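Local coordinates for protein P91 (Metagenome, PDB 4ZI5) that hydrolyses phosphotriesters as a promiscuous activity of an alpha/beta hydrolase resembling dienelactone hydrolases, at residues Ala75-Asp80 and Gln94-Asp99; Ala190-Phe195 and Val200-Leu205; His212-Pro217 and Ala231-Arg236; His102-Ala107 and Ala162-Arg167. All blocks are in the same frame, centred on the assembly; numbering follows the deposited sequence.

Contact 1 of 4, residues Ala75-Asp80 and Gln94-Asp99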
loop_
_atom_site.group_PDB
_atom_site.type_symbol
_atom_site.label_atom_id
_atom_site.label_comp_id
_atom_site.label_asym_id
_atom_site.label_seq_id
_atom_site.Cartn_x
_atom_site.Cartn_y
_atom_site.Cartn_z
ATOM N N ALA A 75 7.235 2.268 23.788
ATOM C CA ALA A 75 7.084 3.464 24.587
ATOM C C ALA A 75 6.051 3.285 25.709
ATOM O O ALA A 75 5.082 2.543 25.563
ATOM C CB ALA A 75 6.693 4.632 23.708
ATOM N N ASP A 76 6.288 3.975 26.818
ATOM C CA ASP A 76 5.315 4.108 27.896
ATOM C C ASP A 76 4.758 5.524 27.846
ATOM O O ASP A 76 5.403 6.464 28.362
ATOM C CB ASP A 76 5.998 3.832 29.230
ATOM C CG ASP A 76 5.075 4.057 30.446
ATOM O OD1 ASP A 76 3.844 4.173 30.257
ATOM O OD2 ASP A 76 5.600 4.196 31.583
ATOM N N MET A 77 3.581 5.704 27.246
ATOM C CA MET A 77 2.956 7.045 27.209
ATOM C C MET A 77 2.324 7.439 28.540
ATOM O O MET A 77 2.431 8.589 28.948
ATOM C CB MET A 77 1.912 7.180 26.099
ATOM C CG MET A 77 2.497 7.200 24.713
ATOM S SD MET A 77 3.459 8.662 24.331
ATOM C CE MET A 77 2.154 9.863 24.086
ATOM N N HIS A 78 1.685 6.482 29.214
ATOM C CA HIS A 78 0.918 6.776 30.410
ATOM C C HIS A 78 1.765 7.065 31.629
ATOM O O HIS A 78 1.354 7.856 32.482
ATOM C CB HIS A 78 -0.060 5.643 30.689
ATOM C CG HIS A 78 -1.009 5.389 29.565
ATOM N ND1 HIS A 78 -1.438 6.382 28.708
ATOM C CD2 HIS A 78 -1.623 4.259 29.165
ATOM C CE1 HIS A 78 -2.260 5.866 27.819
ATOM N NE2 HIS A 78 -2.396 4.581 28.078
ATOM N N GLY A 79 2.956 6.486 31.712
ATOM C CA GLY A 79 3.800 6.627 32.904
ATOM C C GLY A 79 3.598 5.468 33.849
ATOM O O GLY A 79 2.512 4.879 33.888
ATOM N N ASP A 80 4.658 5.125 34.580
ATOM C CA ASP A 80 4.694 3.968 35.486
ATOM C C ASP A 80 4.295 2.636 34.820
ATOM O O ASP A 80 3.786 1.722 35.478
ATOM C CB ASP A 80 3.805 4.245 36.726
ATOM C CG ASP A 80 3.972 5.671 37.259
ATOM O OD1 ASP A 80 5.043 6.285 37.024
ATOM O OD2 ASP A 80 3.031 6.191 37.903
ATOM N N GLN A 94 -8.478 11.372 27.070
ATOM C CA GLN A 94 -9.027 12.720 26.857
ATOM C C GLN A 94 -8.047 13.769 27.306
ATOM O O GLN A 94 -8.010 14.852 26.742
ATOM C CB GLN A 94 -10.377 12.885 27.573
ATOM C CG GLN A 94 -11.480 11.995 27.011
ATOM C CD GLN A 94 -11.611 12.103 25.494
ATOM O OE1 GLN A 94 -11.629 13.208 24.942
ATOM N NE2 GLN A 94 -11.683 10.960 24.809
ATOM N N GLY A 95 -7.243 13.435 28.311
ATOM C CA GLY A 95 -6.091 14.229 28.692
ATOM C C GLY A 95 -5.216 14.610 27.506
ATOM O O GLY A 95 -4.799 15.774 27.369
ATOM N N TYR A 96 -4.958 13.628 26.641
ATOM C CA TYR A 96 -4.102 13.843 25.479
ATOM C C TYR A 96 -4.825 14.665 24.423
ATOM O O TYR A 96 -4.247 15.609 23.893
ATOM C CB TYR A 96 -3.627 12.522 24.872
ATOM C CG TYR A 96 -2.798 11.640 25.783
ATOM C CD1 TYR A 96 -1.500 11.991 26.170
ATOM C CD2 TYR A 96 -3.300 10.409 26.227
ATOM C CE1 TYR A 96 -0.740 11.153 26.999
ATOM C CE2 TYR A 96 -2.560 9.577 27.041
ATOM C CZ TYR A 96 -1.279 9.938 27.425
ATOM O OH TYR A 96 -0.577 9.054 28.247
ATOM N N TYR A 97 -6.066 14.310 24.089
ATOM C CA TYR A 97 -6.791 15.029 23.034
ATOM C C TYR A 97 -7.056 16.489 23.426
ATOM O O TYR A 97 -7.030 17.368 22.578
ATOM C CB TYR A 97 -8.121 14.353 22.698
ATOM C CG TYR A 97 -8.044 12.973 22.062
ATOM C CD1 TYR A 97 -6.848 12.448 21.560
ATOM C CD2 TYR A 97 -9.205 12.198 21.927
ATOM C CE1 TYR A 97 -6.798 11.197 20.964
ATOM C CE2 TYR A 97 -9.168 10.940 21.328
ATOM C CZ TYR A 97 -7.955 10.448 20.847
ATOM O OH TYR A 97 -7.900 9.211 20.255
ATOM N N GLY A 98 -7.290 16.731 24.719
ATOM C CA GLY A 98 -7.544 18.096 25.219
ATOM C C GLY A 98 -6.297 18.952 25.449
ATOM O O GLY A 98 -6.432 20.137 25.791
ATOM N N ASP A 99 -5.093 18.365 25.292
ATOM C CA ASP A 99 -3.844 19.107 25.429
ATOM C C ASP A 99 -2.789 18.453 24.557
ATOM O O ASP A 99 -1.990 17.650 25.019
ATOM C CB ASP A 99 -3.413 19.146 26.900
ATOM C CG ASP A 99 -2.200 20.032 27.150
ATOM O OD1 ASP A 99 -1.506 20.507 26.211
ATOM O OD2 ASP A 99 -1.945 20.247 28.345
#
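Tyr-96 reaches from helix 90-97 to the loop 75-80 and brings its hydroxyl to the edge of the His-78 imidazole, near the ring plane. Polar contacts dominate. Tyr-96 OH lies 2.8 Å from His-78 ND1, in a nearly straight hydrogen bond (161°) in which either group could be the donor. The same hydroxyl sits 3.1 Å from Met-77 O, a weak bond whose proton has a rival acceptor in the imidazole. His-78 is also held from its far nitrogen, since NE2 is hydrogen-bonded to Ala-51 O, and the two bonds together fix the rotation of the ring. Met-77 O has a firmer partner in Arg-106 NH1, from helix 100-115.

In alpha/beta-hydrolase terms, the loop leaves the end of strand 71-74, in the part of the fold where loops at the strand ends commonly shape the active site. The Met-77 side chain comes close to, but does not contact, Gly-129, Cys-131 and Gly-133, which fit the pattern of a nucleophile elbow. Within the loop, Asp-76 OD1 accepts from Gly-79 N at 2.9 Å, an Asx motif, the amide arriving from above the carboxylate plane.

The aromatic contact is marginal. The imidazole and phenol rings meet rim to rim, with neither over the other's face. Apolar packing adds Met-77, whose chain bends at chi2 (-68°) and again at chi3 (-75°), carrying CE to 4.3 Å from Tyr-96 CE1; its CB is 3.8 Å from Tyr-96 OH. Trp-103 and Phe-132 also pack against the phenol ring.

Contact 2 of 4, residues Ala190-Phe195 and Val200-Leu205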
loop_
_atom_site.group_PDB
_atom_site.type_symbol
_atom_site.label_atom_id
_atom_site.label_comp_id
_atom_site.label_asym_id
_atom_site.label_seq_id
_atom_site.Cartn_x
_atom_site.Cartn_y
_atom_site.Cartn_z
ATOM N N ALA A 190 -9.183 15.121 5.036
ATOM C CA ALA A 190 -8.523 16.328 5.551
ATOM C C ALA A 190 -7.029 16.086 5.756
ATOM O O ALA A 190 -6.198 16.884 5.325
ATOM C CB ALA A 190 -9.163 16.766 6.852
ATOM N N VAL A 191 -6.681 14.953 6.375
ATOM C CA VAL A 191 -5.257 14.655 6.619
ATOM C C VAL A 191 -4.487 14.492 5.308
ATOM O O VAL A 191 -3.387 14.994 5.159
ATOM C CB VAL A 191 -5.091 13.438 7.561
ATOM C CG1 VAL A 191 -3.626 13.000 7.663
ATOM C CG2 VAL A 191 -5.630 13.785 8.936
ATOM N N MET A 192 -5.061 13.763 4.356
ATOM C CA MET A 192 -4.430 13.575 3.051
ATOM C C MET A 192 -4.220 14.934 2.365
ATOM O O MET A 192 -3.191 15.164 1.737
ATOM C CB MET A 192 -5.250 12.601 2.176
ATOM C CG MET A 192 -4.981 11.131 2.501
ATOM S SD MET A 192 -5.891 9.989 1.399
ATOM C CE MET A 192 -7.326 9.940 2.421
ATOM N N ASP A 193 -5.194 15.822 2.506
ATOM C CA ASP A 193 -5.100 17.180 1.922
ATOM C C ASP A 193 -3.984 18.011 2.558
ATOM O O ASP A 193 -3.345 18.794 1.871
ATOM C CB ASP A 193 -6.439 17.893 2.042
ATOM C CG ASP A 193 -7.445 17.423 1.010
ATOM O OD1 ASP A 193 -7.053 16.754 0.005
ATOM O OD2 ASP A 193 -8.632 17.761 1.166
ATOM N N GLU A 194 -3.709 17.780 3.848
ATOM C CA GLU A 194 -2.541 18.409 4.516
ATOM C C GLU A 194 -1.267 17.887 3.892
ATOM O O GLU A 194 -0.364 18.661 3.556
ATOM C CB GLU A 194 -2.517 18.108 6.014
ATOM C CG GLU A 194 -3.691 18.678 6.789
ATOM C CD GLU A 194 -3.849 18.055 8.182
ATOM O OE1 GLU A 194 -2.984 17.253 8.624
ATOM O OE2 GLU A 194 -4.848 18.358 8.853
ATOM N N PHE A 195 -1.189 16.559 3.717
ATOM C CA PHE A 195 -0.003 15.959 3.101
ATOM C C PHE A 195 0.239 16.470 1.678
ATOM O O PHE A 195 1.387 16.755 1.296
ATOM C CB PHE A 195 -0.096 14.433 3.037
ATOM C CG PHE A 195 -0.227 13.737 4.353
ATOM C CD1 PHE A 195 0.196 14.310 5.559
ATOM C CD2 PHE A 195 -0.730 12.453 4.378
ATOM C CE1 PHE A 195 0.069 13.611 6.748
ATOM C CE2 PHE A 195 -0.838 11.752 5.562
ATOM C CZ PHE A 195 -0.429 12.329 6.741
ATOM N N VAL A 200 4.415 16.311 1.463
ATOM C CA VAL A 200 5.004 15.261 2.295
ATOM C C VAL A 200 5.199 14.034 1.403
ATOM O O VAL A 200 4.419 13.822 0.474
ATOM C CB VAL A 200 4.049 14.952 3.484
ATOM C CG1 VAL A 200 4.454 13.693 4.281
ATOM C CG2 VAL A 200 3.940 16.171 4.409
ATOM N N ASP A 201 6.227 13.245 1.665
ATOM C CA ASP A 201 6.367 11.925 1.050
ATOM C C ASP A 201 5.403 10.957 1.738
ATOM O O ASP A 201 5.734 10.386 2.766
ATOM C CB ASP A 201 7.809 11.412 1.180
ATOM C CG ASP A 201 7.968 9.985 0.657
ATOM O OD1 ASP A 201 7.231 9.627 -0.288
ATOM O OD2 ASP A 201 8.811 9.234 1.179
ATOM N N TRP A 202 4.200 10.826 1.173
ATOM C CA TRP A 202 3.118 10.134 1.840
ATOM C C TRP A 202 2.512 8.992 1.032
ATOM O O TRP A 202 2.519 9.011 -0.205
ATOM C CB TRP A 202 2.026 11.096 2.288
ATOM C CG TRP A 202 1.163 11.725 1.216
ATOM C CD1 TRP A 202 1.427 12.855 0.484
ATOM C CD2 TRP A 202 -0.142 11.304 0.838
ATOM N NE1 TRP A 202 0.382 13.145 -0.341
ATOM C CE2 TRP A 202 -0.600 12.198 -0.157
ATOM C CE3 TRP A 202 -0.971 10.242 1.235
ATOM C CZ2 TRP A 202 -1.859 12.069 -0.758
ATOM C CZ3 TRP A 202 -2.215 10.085 0.604
ATOM C CH2 TRP A 202 -2.636 10.991 -0.386
ATOM N N GLN A 203 1.999 8.009 1.773
ATOM C CA GLN A 203 1.141 6.976 1.233
ATOM C C GLN A 203 0.019 6.705 2.208
ATOM O O GLN A 203 0.223 6.763 3.426
ATOM C CB GLN A 203 1.863 5.662 1.050
ATOM C CG GLN A 203 3.183 5.683 0.318
ATOM C CD GLN A 203 3.842 4.337 0.381
ATOM O OE1 GLN A 203 3.444 3.412 -0.329
ATOM N NE2 GLN A 203 4.858 4.196 1.253
ATOM N N VAL A 204 -1.142 6.334 1.676
ATOM C CA VAL A 204 -2.219 5.755 2.497
ATOM C C VAL A 204 -2.633 4.445 1.865
ATOM O O VAL A 204 -3.011 4.415 0.695
ATOM C CB VAL A 204 -3.460 6.683 2.619
ATOM C CG1 VAL A 204 -4.620 5.975 3.285
ATOM C CG2 VAL A 204 -3.101 7.964 3.378
ATOM N N LEU A 205 -2.587 3.370 2.663
ATOM C CA LEU A 205 -2.944 2.044 2.226
ATOM C C LEU A 205 -4.244 1.683 2.924
ATOM O O LEU A 205 -4.274 1.467 4.150
ATOM C CB LEU A 205 -1.862 1.010 2.606
ATOM C CG LEU A 205 -2.107 -0.467 2.267
ATOM C CD1 LEU A 205 -2.230 -0.670 0.755
ATOM C CD2 LEU A 205 -0.937 -1.258 2.808
#
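Trp-202 turns CG into the position between its own backbone N and carbonyl carbon (chi1 71°), which lays the indole against helix 190-195, while Phe-195 and Met-192 keep CG beside the backbone N. The five-membered ring of the indole thereby receives Phe-195 CB over one face, a CH-pi contact 3.5 Å from the ring centroid. The phenyl ring itself is inclined 47° to the indole, neither stacked on it nor edge-on. At the far end of the indole, Met-192 crosses at about a right angle: CG is 3.5 Å from Trp-202 CZ3, and SD makes an oblique Met-aromatic contact. Met-192 CG also meets Val-204 CG2 at 3.8 Å. Near the turn, Val-200 N donates to Phe-195 O (3.1 Å), with the donor in the carbonyl plane.

Helix and strand run nearly antiparallel (156°), as expected in the beta-alpha-beta unit of strand 171-177, helix 185-198 and strand 202-207. Residues 203-205 pair antiparallel with a strand of the second subunit, extending the sheet across the interface. With a single polar link, at the turn, the helix is seated on the strand by the close fit of buried apolar groups and not by directional bonds.

Contact 3 of 4, residues His212-Pro217 and Ala231-Arg236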
loop_
_atom_site.group_PDB
_atom_site.type_symbol
_atom_site.label_atom_id
_atom_site.label_comp_id
_atom_site.label_asym_id
_atom_site.label_seq_id
_atom_site.Cartn_x
_atom_site.Cartn_y
_atom_site.Cartn_z
ATOM N N HIS A 212 -11.038 -1.463 13.062
ATOM C CA HIS A 212 -10.036 -0.955 13.982
ATOM C C HIS A 212 -9.296 -2.116 14.644
ATOM O O HIS A 212 -9.839 -3.244 14.770
ATOM C CB HIS A 212 -10.689 -0.049 15.041
ATOM C CG HIS A 212 -9.778 0.988 15.606
ATOM N ND1 HIS A 212 -9.456 2.143 14.928
ATOM C CD2 HIS A 212 -9.155 1.075 16.808
ATOM C CE1 HIS A 212 -8.680 2.898 15.685
ATOM N NE2 HIS A 212 -8.472 2.266 16.823
ATOM N N SER A 213 -8.084 -1.823 15.107
ATOM C CA SER A 213 -7.246 -2.797 15.815
ATOM C C SER A 213 -6.998 -4.077 15.017
ATOM O O SER A 213 -6.814 -5.162 15.587
ATOM C CB SER A 213 -7.846 -3.133 17.196
ATOM O OG SER A 213 -7.893 -1.976 18.010
ATOM N N PHE A 214 -6.928 -3.939 13.686
ATOM C CA PHE A 214 -6.767 -5.104 12.828
ATOM C C PHE A 214 -5.446 -5.872 13.056
ATOM O O PHE A 214 -5.339 -7.013 12.634
ATOM C CB PHE A 214 -6.952 -4.757 11.343
ATOM C CG PHE A 214 -5.952 -3.769 10.790
ATOM C CD1 PHE A 214 -4.658 -4.160 10.453
ATOM C CD2 PHE A 214 -6.338 -2.446 10.523
ATOM C CE1 PHE A 214 -3.752 -3.246 9.918
ATOM C CE2 PHE A 214 -5.451 -1.531 9.971
ATOM C CZ PHE A 214 -4.143 -1.928 9.673
ATOM N N THR A 215 -4.457 -5.246 13.695
ATOM C CA THR A 215 -3.169 -5.891 13.926
ATOM C C THR A 215 -3.122 -6.749 15.176
ATOM O O THR A 215 -2.151 -7.441 15.374
ATOM C CB THR A 215 -2.015 -4.874 14.087
ATOM O OG1 THR A 215 -2.258 -4.069 15.242
ATOM C CG2 THR A 215 -1.858 -3.998 12.873
ATOM N N ASP A 216 -4.164 -6.756 15.996
ATOM C CA ASP A 216 -4.129 -7.443 17.278
ATOM C C ASP A 216 -5.061 -8.664 17.267
ATOM O O ASP A 216 -6.267 -8.490 17.221
ATOM C CB ASP A 216 -4.582 -6.494 18.384
ATOM C CG ASP A 216 -4.396 -7.085 19.763
ATOM O OD1 ASP A 216 -3.915 -8.237 19.884
ATOM O OD2 ASP A 216 -4.721 -6.391 20.741
ATOM N N PRO A 217 -4.504 -9.882 17.371
ATOM C CA PRO A 217 -5.353 -11.081 17.489
ATOM C C PRO A 217 -6.362 -11.043 18.644
ATOM O O PRO A 217 -7.393 -11.708 18.556
ATOM C CB PRO A 217 -4.340 -12.225 17.664
ATOM C CG PRO A 217 -3.108 -11.723 16.982
ATOM C CD PRO A 217 -3.078 -10.241 17.250
ATOM N N ALA A 231 -5.756 -10.895 9.957
ATOM C CA ALA A 231 -4.384 -11.354 9.730
ATOM C C ALA A 231 -3.854 -10.900 8.381
ATOM O O ALA A 231 -2.655 -10.585 8.252
ATOM C CB ALA A 231 -4.326 -12.853 9.834
ATOM N N THR A 232 -4.726 -10.852 7.385
ATOM C CA THR A 232 -4.300 -10.373 6.059
ATOM C C THR A 232 -3.861 -8.936 6.104
ATOM O O THR A 232 -2.753 -8.595 5.582
ATOM C CB THR A 232 -5.369 -10.582 4.979
ATOM O OG1 THR A 232 -5.669 -11.985 4.911
ATOM C CG2 THR A 232 -4.882 -10.126 3.628
ATOM N N ALA A 233 -4.685 -8.089 6.720
ATOM C CA ALA A 233 -4.310 -6.696 6.909
ATOM C C ALA A 233 -3.051 -6.523 7.788
ATOM O O ALA A 233 -2.226 -5.648 7.512
ATOM C CB ALA A 233 -5.467 -5.897 7.476
ATOM N N GLU A 234 -2.934 -7.339 8.852
ATOM C CA GLU A 234 -1.754 -7.281 9.738
ATOM C C GLU A 234 -0.486 -7.527 8.909
ATOM O O GLU A 234 0.465 -6.739 8.933
ATOM C CB GLU A 234 -1.826 -8.302 10.890
ATOM C CG GLU A 234 -0.684 -8.062 11.884
ATOM C CD GLU A 234 -0.361 -9.166 12.853
ATOM O OE1 GLU A 234 -0.885 -10.306 12.765
ATOM O OE2 GLU A 234 0.517 -8.884 13.705
ATOM N N ALA A 235 -0.490 -8.633 8.175
ATOM C CA ALA A 235 0.657 -9.014 7.335
ATOM C C ALA A 235 0.999 -7.972 6.284
ATOM O O ALA A 235 2.163 -7.565 6.143
ATOM C CB ALA A 235 0.390 -10.321 6.636
ATOM N N ARG A 236 0.003 -7.563 5.519
ATOM C CA ARG A 236 0.253 -6.610 4.436
ATOM C C ARG A 236 0.743 -5.250 4.960
ATOM O O ARG A 236 1.590 -4.632 4.337
ATOM C CB ARG A 236 -1.001 -6.404 3.581
ATOM C CG ARG A 236 -1.303 -7.589 2.700
ATOM C CD ARG A 236 -2.642 -7.465 2.038
ATOM N NE ARG A 236 -2.956 -8.672 1.272
ATOM C CZ ARG A 236 -4.123 -8.922 0.669
ATOM N NH1 ARG A 236 -5.134 -8.080 0.749
ATOM N NH2 ARG A 236 -4.288 -10.075 0.031
#
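The Phe-214 ring meets helix 231-248 obliquely, with Ala-233 CB and the backbone amide of Glu-234 beside it, set neither squarely over a face nor at the edge. CD1 is the atom that touches, 3.5 Å from Ala-233 CB and 4.0 Å from Glu-234 N, while CE1 comes to 3.7 Å from Ala-233 O. Phe-214 reaches this place by putting CG between its backbone N and carbonyl carbon (chi1 62°), so the phenyl is directed at the first turn of the helix. Leu-207, from strand 202-207, touches both Phe-214 and Ala-233 and thus joins the strand to this packing.

The second flat group, the Glu-234 carboxylate, lies beside the backbone of Thr-215. Its chain is extended beyond CG, itself anti to the backbone N (chi1 -172°), and runs past the loop: CG is 4.1 Å from Thr-215 CB and 3.8 Å from Thr-215 O. OE2 stands 3.5 Å from that carbonyl oxygen, but both are acceptors and no bond joins them. The carboxylate is instead bound by Arg-61 and Arg-64 through OE2 and by Tyr-229 through OE1.

The loop folds as a type I beta turn from Ser-213 to Asp-216. Two residues before Phe-214, His-212 ND1 is hydrogen-bonded to Asp-180 and the His-212 side chain touches Cys-131, consistent with the Cys-His-Asp triad of dienelactone hydrolases. No hydrogen bond links 212-217 to 231-236, although Phe-214 is bonded through its backbone to Asp-230 just before the helix; direct contact is by packing, and the two arginines probably offset any electrostatic cost of placing a carboxylate beside a carbonyl oxygen.

Contact 4 of 4, residues His102-Ala107 and Ala162-Arg167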
loop_
_atom_site.group_PDB
_atom_site.type_symbol
_atom_site.label_atom_id
_atom_site.label_comp_id
_atom_site.label_asym_id
_atom_site.label_seq_id
_atom_site.Cartn_x
_atom_site.Cartn_y
_atom_site.Cartn_z
ATOM N N HIS A 102 0.952 18.733 25.421
ATOM C CA HIS A 102 1.343 17.747 26.438
ATOM C C HIS A 102 1.535 16.356 25.820
ATOM O O HIS A 102 2.505 15.648 26.105
ATOM C CB HIS A 102 0.280 17.714 27.546
ATOM C CG HIS A 102 0.182 16.421 28.274
ATOM N ND1 HIS A 102 1.051 16.072 29.281
ATOM C CD2 HIS A 102 -0.695 15.399 28.152
ATOM C CE1 HIS A 102 0.716 14.882 29.743
ATOM N NE2 HIS A 102 -0.338 14.448 29.074
ATOM N N TRP A 103 0.597 15.983 24.971
ATOM C CA TRP A 103 0.664 14.722 24.221
ATOM C C TRP A 103 1.963 14.617 23.418
ATOM O O TRP A 103 2.681 13.617 23.488
ATOM C CB TRP A 103 -0.564 14.662 23.337
ATOM C CG TRP A 103 -0.778 13.408 22.507
ATOM C CD1 TRP A 103 -0.057 12.251 22.512
ATOM C CD2 TRP A 103 -1.838 13.223 21.587
ATOM N NE1 TRP A 103 -0.598 11.351 21.603
ATOM C CE2 TRP A 103 -1.691 11.932 21.020
ATOM C CE3 TRP A 103 -2.887 14.047 21.139
ATOM C CZ2 TRP A 103 -2.580 11.429 20.068
ATOM C CZ3 TRP A 103 -3.764 13.546 20.188
ATOM C CH2 TRP A 103 -3.603 12.256 19.660
ATOM N N ARG A 104 2.292 15.699 22.730
ATOM C CA ARG A 104 3.521 15.787 21.952
ATOM C C ARG A 104 4.792 15.710 22.783
ATOM O O ARG A 104 5.731 15.032 22.392
ATOM C CB ARG A 104 3.505 17.031 21.070
ATOM C CG ARG A 104 2.484 16.906 19.950
ATOM C CD ARG A 104 2.106 18.241 19.286
ATOM N NE ARG A 104 1.048 18.088 18.271
ATOM C CZ ARG A 104 0.836 18.902 17.222
ATOM N NH1 ARG A 104 1.613 19.972 17.003
ATOM N NH2 ARG A 104 -0.162 18.649 16.367
ATOM N N ARG A 105 4.799 16.341 23.953
ATOM C CA ARG A 105 5.958 16.262 24.838
ATOM C C ARG A 105 6.163 14.852 25.342
ATOM O O ARG A 105 7.291 14.395 25.439
ATOM C CB ARG A 105 5.827 17.187 26.061
ATOM C CG ARG A 105 5.955 18.662 25.777
ATOM C CD ARG A 105 6.140 19.432 27.091
ATOM N NE ARG A 105 4.958 19.384 27.960
ATOM C CZ ARG A 105 3.875 20.156 27.829
ATOM N NH1 ARG A 105 3.762 21.023 26.830
ATOM N NH2 ARG A 105 2.871 20.030 28.687
ATOM N N ARG A 106 5.074 14.168 25.655
ATOM C CA ARG A 106 5.130 12.801 26.122
ATOM C C ARG A 106 5.683 11.861 25.050
ATOM O O ARG A 106 6.495 10.965 25.348
ATOM C CB ARG A 106 3.749 12.352 26.626
ATOM C CG ARG A 106 3.717 11.020 27.368
ATOM C CD ARG A 106 4.524 11.002 28.638
ATOM N NE ARG A 106 4.068 12.026 29.575
ATOM C CZ ARG A 106 3.003 11.933 30.384
ATOM N NH1 ARG A 106 2.215 10.871 30.385
ATOM N NH2 ARG A 106 2.716 12.952 31.196
ATOM N N ALA A 107 5.270 12.075 23.803
ATOM C CA ALA A 107 5.835 11.355 22.651
ATOM C C ALA A 107 7.327 11.666 22.403
ATOM O O ALA A 107 8.141 10.756 22.200
ATOM C CB ALA A 107 5.026 11.646 21.400
ATOM N N ALA A 162 -3.583 24.500 14.131
ATOM C CA ALA A 162 -3.061 25.747 13.549
ATOM C C ALA A 162 -1.585 25.897 13.937
ATOM O O ALA A 162 -1.230 25.748 15.108
ATOM C CB ALA A 162 -3.863 26.964 14.034
ATOM N N GLY A 163 -0.733 26.183 12.954
ATOM C CA GLY A 163 0.715 26.275 13.154
ATOM C C GLY A 163 1.499 25.026 12.777
ATOM O O GLY A 163 2.730 25.067 12.715
ATOM N N ASP A 164 0.813 23.908 12.512
ATOM C CA ASP A 164 1.487 22.658 12.113
ATOM C C ASP A 164 1.944 22.619 10.649
ATOM O O ASP A 164 2.765 21.780 10.289
ATOM C CB ASP A 164 0.555 21.437 12.346
ATOM C CG ASP A 164 0.390 21.062 13.804
ATOM O OD1 ASP A 164 1.161 21.541 14.668
ATOM O OD2 ASP A 164 -0.521 20.255 14.102
ATOM N N ALA A 165 1.403 23.483 9.800
ATOM C CA ALA A 165 1.677 23.407 8.366
ATOM C C ALA A 165 3.165 23.421 8.042
ATOM O O ALA A 165 3.918 24.203 8.598
ATOM C CB ALA A 165 0.966 24.519 7.603
ATOM N N GLY A 166 3.580 22.508 7.163
ATOM C CA GLY A 166 4.939 22.445 6.675
ATOM C C GLY A 166 5.951 21.765 7.598
ATOM O O GLY A 166 7.110 21.622 7.225
ATOM N N ARG A 167 5.541 21.316 8.781
ATOM C CA ARG A 167 6.514 20.862 9.766
ATOM C C ARG A 167 6.931 19.408 9.663
ATOM O O ARG A 167 8.006 19.042 10.134
ATOM C CB ARG A 167 6.021 21.154 11.167
ATOM C CG ARG A 167 5.756 22.641 11.389
ATOM C CD ARG A 167 6.104 23.033 12.798
ATOM N NE ARG A 167 5.299 24.130 13.338
ATOM C CZ ARG A 167 5.680 24.920 14.344
ATOM N NH1 ARG A 167 4.870 25.890 14.762
ATOM N NH2 ARG A 167 6.859 24.757 14.940
#
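Arg-104 and Asp-164 form an end-on, two-pronged salt bridge between helix 100-115 and the loop 162-167. NH1 donates to Asp-164 OD1 and NH2 to Asp-164 OD2, each at 2.8 Å and each almost straight, at 175°. Both oxygens are approached on their syn side and lie nearly in the guanidinium plane; the carboxylate is turned 27° from that plane, so the fork is slightly twisted. The side chains come from opposite directions. Arg-104 is extended from CG to NE, which lets its charged end span the distance between backbones whose nearest CA atoms, those of Arg-104 and Asp-164, are 12.2 Å apart.

A second layer of bonds holds both partners. Arg-104 NE makes a salt bridge to Glu-139, and Asp-164 OD2 also accepts from Met-161 N. The guanidinium is therefore bound by two acidic residues, which probably fix its orientation and balance its charge.

Within the loop, Arg-167 grips the carbonyl of Gly-163 side-on: NE donates to Gly-163 O at 2.8 Å and NH1 to the same oxygen at 3.1 Å. Asp-164 to Arg-167 form a type II beta turn, with Gly-166 at its third position having positive phi (80°).

Around the bridge, Arg-104 packs against Thr-143 and Met-161, and Asp-164 against Arg-142 at the end of helix 132-142. The contact is a partly buried polar tie of the alpha/beta-hydrolase fold, joining one of its helices to the connection between strands 149-153 and 171-177.

Contacts 1, 2 and 3 are made by mostly buried residues, whereas contact 4 is only partly buried and is the one that depends on a direct salt bridge. Contacts 1 and 4 adjoin, because helix 100-115 of contact 4 packs on both the loop and the helix of contact 1. Contacts 2 and 3 use the consecutive elements 202-207 and 231-248, and both touch the second subunit, where Asp-201 and Arg-236 pair across the interface. Contact 2 is chiefly aromatic and aliphatic, contact 1 turns on one hydroxyl, and contact 3 relies on packing. Contacts 3 and 4 lie on opposite sides of the chain's centre, their centres about 28 Å apart.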